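Local coordinates for ribonuclease P protein component 3 (Thermococcus kodakarensis KOD1, PDB 3WYZ) that is probably a protein subunit of ribonuclease P, the RNA-based enzyme that cleaves the 5' ends of precursor tRNAs to give mature tRNA, at residues A[124-127]-A[128-131]; A[161-164]-A[165-168]. One frame throughout, in Å; residues are numbered along the deposited sequence. Where two conformers were deposited one is given.

Interaction 1 of 2, residues A[124-127]-A[128-131]; sequences HTLA and GMAA
From His124 to Ala131 four successive i to i+4 hydrogen bonds make regular alpha-helix, with Gly128 N bonded to His124 O at 3.0 Å, Met129 N to Thr125 O, Ala130 N to Leu126 O and Ala131 N to Ala127 O. The straightest is that of Met129, whose N-H...O angle is 167°. Met129 also supplies the side-chain contact. CG lies anti to its own carbonyl carbon, chi1 -70°, which sends the chain back along the helix toward the preceding turn, and a bend at chi3 (-70°) then brings the terminal methyl against both Leu126 and Thr125. CE reaches Leu126 CD2 at 3.8 Å and Thr125 CG2 at 4.0 Å. The Met129 side chain runs alongside that of Thr125, both pointing the same way, and meets that of Leu126 obliquely, one methyl against one methyl of the isobutyl group. Nearer the backbone, Met129 CG rests 3.6 Å from Thr125 O, the same carbonyl that its amide uses. Ala130 CB sits 3.3 Å from Leu126 O, a small group held close to the turn before it. Leu126 and Met129 both touch Arg100 of helix 96-104, and Met129 and Ala130 touch Ile103. Ala127 meets Leu165 of helix 149-168, placing these two turns between both helices, within the beta-alpha-beta unit formed by strand 109-111, helix 124-133 and strand 136-140.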
# COMPACT_ATOMS: atom_id res chain seq x y z
N HIS A 124 10.04 13.40 9.57
CA HIS A 124 10.39 14.48 8.64
C HIS A 124 11.37 14.02 7.56
O HIS A 124 11.22 14.41 6.39
CB HIS A 124 10.98 15.67 9.40
CG HIS A 124 9.98 16.43 10.21
ND1 HIS A 124 9.18 17.42 9.67
CD2 HIS A 124 9.64 16.35 11.52
CE1 HIS A 124 8.39 17.91 10.62
NE2 HIS A 124 8.66 17.28 11.75
N THR A 125 12.35 13.20 7.94
CA THR A 125 13.37 12.70 7.01
C THR A 125 12.76 11.80 5.93
O THR A 125 12.94 12.04 4.74
CB THR A 125 14.47 11.91 7.76
OG1 THR A 125 15.12 12.77 8.71
CG2 THR A 125 15.52 11.34 6.80
N LEU A 126 12.04 10.75 6.36
CA LEU A 126 11.42 9.82 5.41
C LEU A 126 10.31 10.48 4.60
O LEU A 126 10.13 10.17 3.42
CB LEU A 126 10.86 8.61 6.13
CG LEU A 126 11.87 7.64 6.75
CD1 LEU A 126 11.20 6.67 7.71
CD2 LEU A 126 12.61 6.89 5.65
N ALA A 127 9.58 11.40 5.23
CA ALA A 127 8.50 12.12 4.55
C ALA A 127 9.06 12.95 3.41
O ALA A 127 8.50 12.96 2.31
CB ALA A 127 7.74 13.00 5.53
N GLY A 128 10.17 13.63 3.69
CA GLY A 128 10.87 14.43 2.70
C GLY A 128 11.35 13.62 1.52
O GLY A 128 11.10 13.98 0.38
N MET A 129 12.03 12.51 1.79
CA MET A 129 12.55 11.65 0.73
C MET A 129 11.44 11.02 -0.09
O MET A 129 11.58 10.86 -1.31
CB MET A 129 13.43 10.54 1.31
CG MET A 129 14.77 11.02 1.85
SD MET A 129 15.87 9.64 2.23
CE MET A 129 15.05 8.93 3.65
N ALA A 130 10.33 10.67 0.55
CA ALA A 130 9.19 10.09 -0.16
C ALA A 130 8.58 11.05 -1.18
O ALA A 130 8.16 10.64 -2.27
CB ALA A 130 8.12 9.63 0.83
N ALA A 131 8.52 12.33 -0.83
CA ALA A 131 7.98 13.35 -1.73
C ALA A 131 8.94 13.59 -2.91
O ALA A 131 8.50 13.65 -4.06
CB ALA A 131 7.74 14.64 -0.97

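Interaction 2 of 2, residues A[161-164]-A[165-168]; sequences KTWQ and LVKK
Trp163 and Lys167, one helical turn apart, cross obliquely, with the aliphatic root of the lysine laid over a face of the indole. Lys167 CB stands 3.9 Å from the centroid of the six-membered ring and only 9° off its normal, a CH-pi contact of good geometry. The next methylene steps outward over the CZ2-CH2 rim, Lys167 CG lying 3.7 Å from Trp163 CZ2. Trp163 turns its CG anti to the backbone N, chi1 161°, and thereby swings the indole toward the following turn; Lys167 has the same kind of first torsion, chi1 -167°, but bends at chi2, and its amine leads away from the ring. Val166 approaches the indole differently: the two side chains cross at about a right angle, and Val166 CG1 comes obliquely to Trp163 CE3 at 4.1 Å. The other valine methyl faces Thr162, CG2 to CG2 at 4.0 Å. Two backbone bonds underlie these pairs, Lys167 N to Trp163 O at 2.7 Å and Val166 N to Thr162 O at 2.8 Å. Thr162 OG1 is hydrogen-bonded to Phe158 O, one turn earlier, while its methyl serves the apolar contact. Were Trp163 an alanine, the methylenes of Lys167 would probably lose their aromatic platform and a gap would be likely to open beside Val166 CG1. Thr162 and Val166 both reach Ile137 of strand 136-140, whereas Trp163 and Lys167 meet Glu204 of helix 202-209. One flank packed on a strand of the parallel sheet and another on a further helix fits an outer helix of the TIM barrel-like fold of this RNase P subunit.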
# COMPACT_ATOMS: atom_id res chain seq x y z
N LYS A 161 -0.17 10.39 12.87
CA LYS A 161 1.16 11.01 12.77
C LYS A 161 1.70 10.95 11.34
O LYS A 161 2.26 11.92 10.83
CB LYS A 161 2.17 10.34 13.72
CG LYS A 161 1.86 10.51 15.21
CD LYS A 161 3.14 10.60 16.05
CE LYS A 161 2.90 10.24 17.51
NZ LYS A 161 3.96 10.79 18.41
N THR A 162 1.54 9.79 10.70
CA THR A 162 1.99 9.60 9.34
C THR A 162 1.20 10.47 8.36
O THR A 162 1.76 11.04 7.43
CB THR A 162 1.88 8.12 8.92
OG1 THR A 162 2.66 7.32 9.81
CG2 THR A 162 2.38 7.92 7.52
N TRP A 163 -0.11 10.56 8.56
CA TRP A 163 -0.94 11.41 7.71
C TRP A 163 -0.50 12.87 7.77
O TRP A 163 -0.36 13.52 6.74
CB TRP A 163 -2.43 11.29 8.08
CG TRP A 163 -3.26 12.44 7.57
CD1 TRP A 163 -3.97 13.33 8.31
CD2 TRP A 163 -3.43 12.84 6.20
NE1 TRP A 163 -4.59 14.25 7.50
CE2 TRP A 163 -4.27 13.97 6.19
CE3 TRP A 163 -2.95 12.35 4.98
CZ2 TRP A 163 -4.65 14.62 5.02
CZ3 TRP A 163 -3.33 13.00 3.80
CH2 TRP A 163 -4.18 14.13 3.83
N GLN A 164 -0.27 13.39 8.97
CA GLN A 164 0.12 14.79 9.17
C GLN A 164 1.43 15.11 8.44
O GLN A 164 1.60 16.19 7.91
CB GLN A 164 0.27 15.10 10.66
CG GLN A 164 -1.05 15.11 11.44
CD GLN A 164 -0.84 15.09 12.95
OE1 GLN A 164 0.01 15.79 13.48
NE2 GLN A 164 -1.64 14.29 13.64
N LEU A 165 2.35 14.15 8.45
CA LEU A 165 3.63 14.27 7.74
C LEU A 165 3.43 14.16 6.23
O LEU A 165 3.91 15.01 5.48
CB LEU A 165 4.61 13.18 8.20
CG LEU A 165 5.27 13.42 9.56
CD1 LEU A 165 5.91 12.15 10.10
CD2 LEU A 165 6.29 14.54 9.46
N VAL A 166 2.73 13.12 5.80
CA VAL A 166 2.35 12.92 4.40
C VAL A 166 1.71 14.18 3.82
O VAL A 166 2.05 14.62 2.71
CB VAL A 166 1.38 11.73 4.25
CG1 VAL A 166 0.59 11.79 2.95
CG2 VAL A 166 2.12 10.40 4.36
N LYS A 167 0.77 14.76 4.57
CA LYS A 167 0.05 15.94 4.12
C LYS A 167 0.97 17.16 3.99
O LYS A 167 0.87 17.91 3.00
CB LYS A 167 -1.11 16.24 5.07
CG LYS A 167 -2.10 17.26 4.54
CD LYS A 167 -2.12 18.51 5.39
CE LYS A 167 -3.36 19.35 5.13
NZ LYS A 167 -3.67 20.23 6.30
N LYS A 168 1.85 17.35 4.97
CA LYS A 168 2.76 18.49 4.99
C LYS A 168 3.78 18.42 3.86
O LYS A 168 4.05 19.42 3.20
CB LYS A 168 3.49 18.59 6.33
CG LYS A 168 4.15 19.93 6.58
CD LYS A 168 5.00 19.93 7.84
CE LYS A 168 4.15 19.95 9.10
NZ LYS A 168 4.87 19.32 10.25

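Interaction 1 comes first along the chain, on helix 124-133, and interaction 2 follows on the last two turns of helix 149-168; strand 136-140 runs between these helices in sequence. Their centres are about 10 Å apart, on the same side of the chain's centre, and their residues touch directly. Ala127 CB packs on Leu165 CB at 4.1 Å, and His124 N lies 3.9 Å from Leu165 CD2. His124 CE1 also approaches Lys168 NZ at 3.8 Å, a packing contact, while His124 ND1 is hydrogen-bonded to Tyr169 OH, just beyond the end of helix 149-168. The start of one helix thus meets the end of the other, joining two neighbouring members of the helical layer around the parallel sheet.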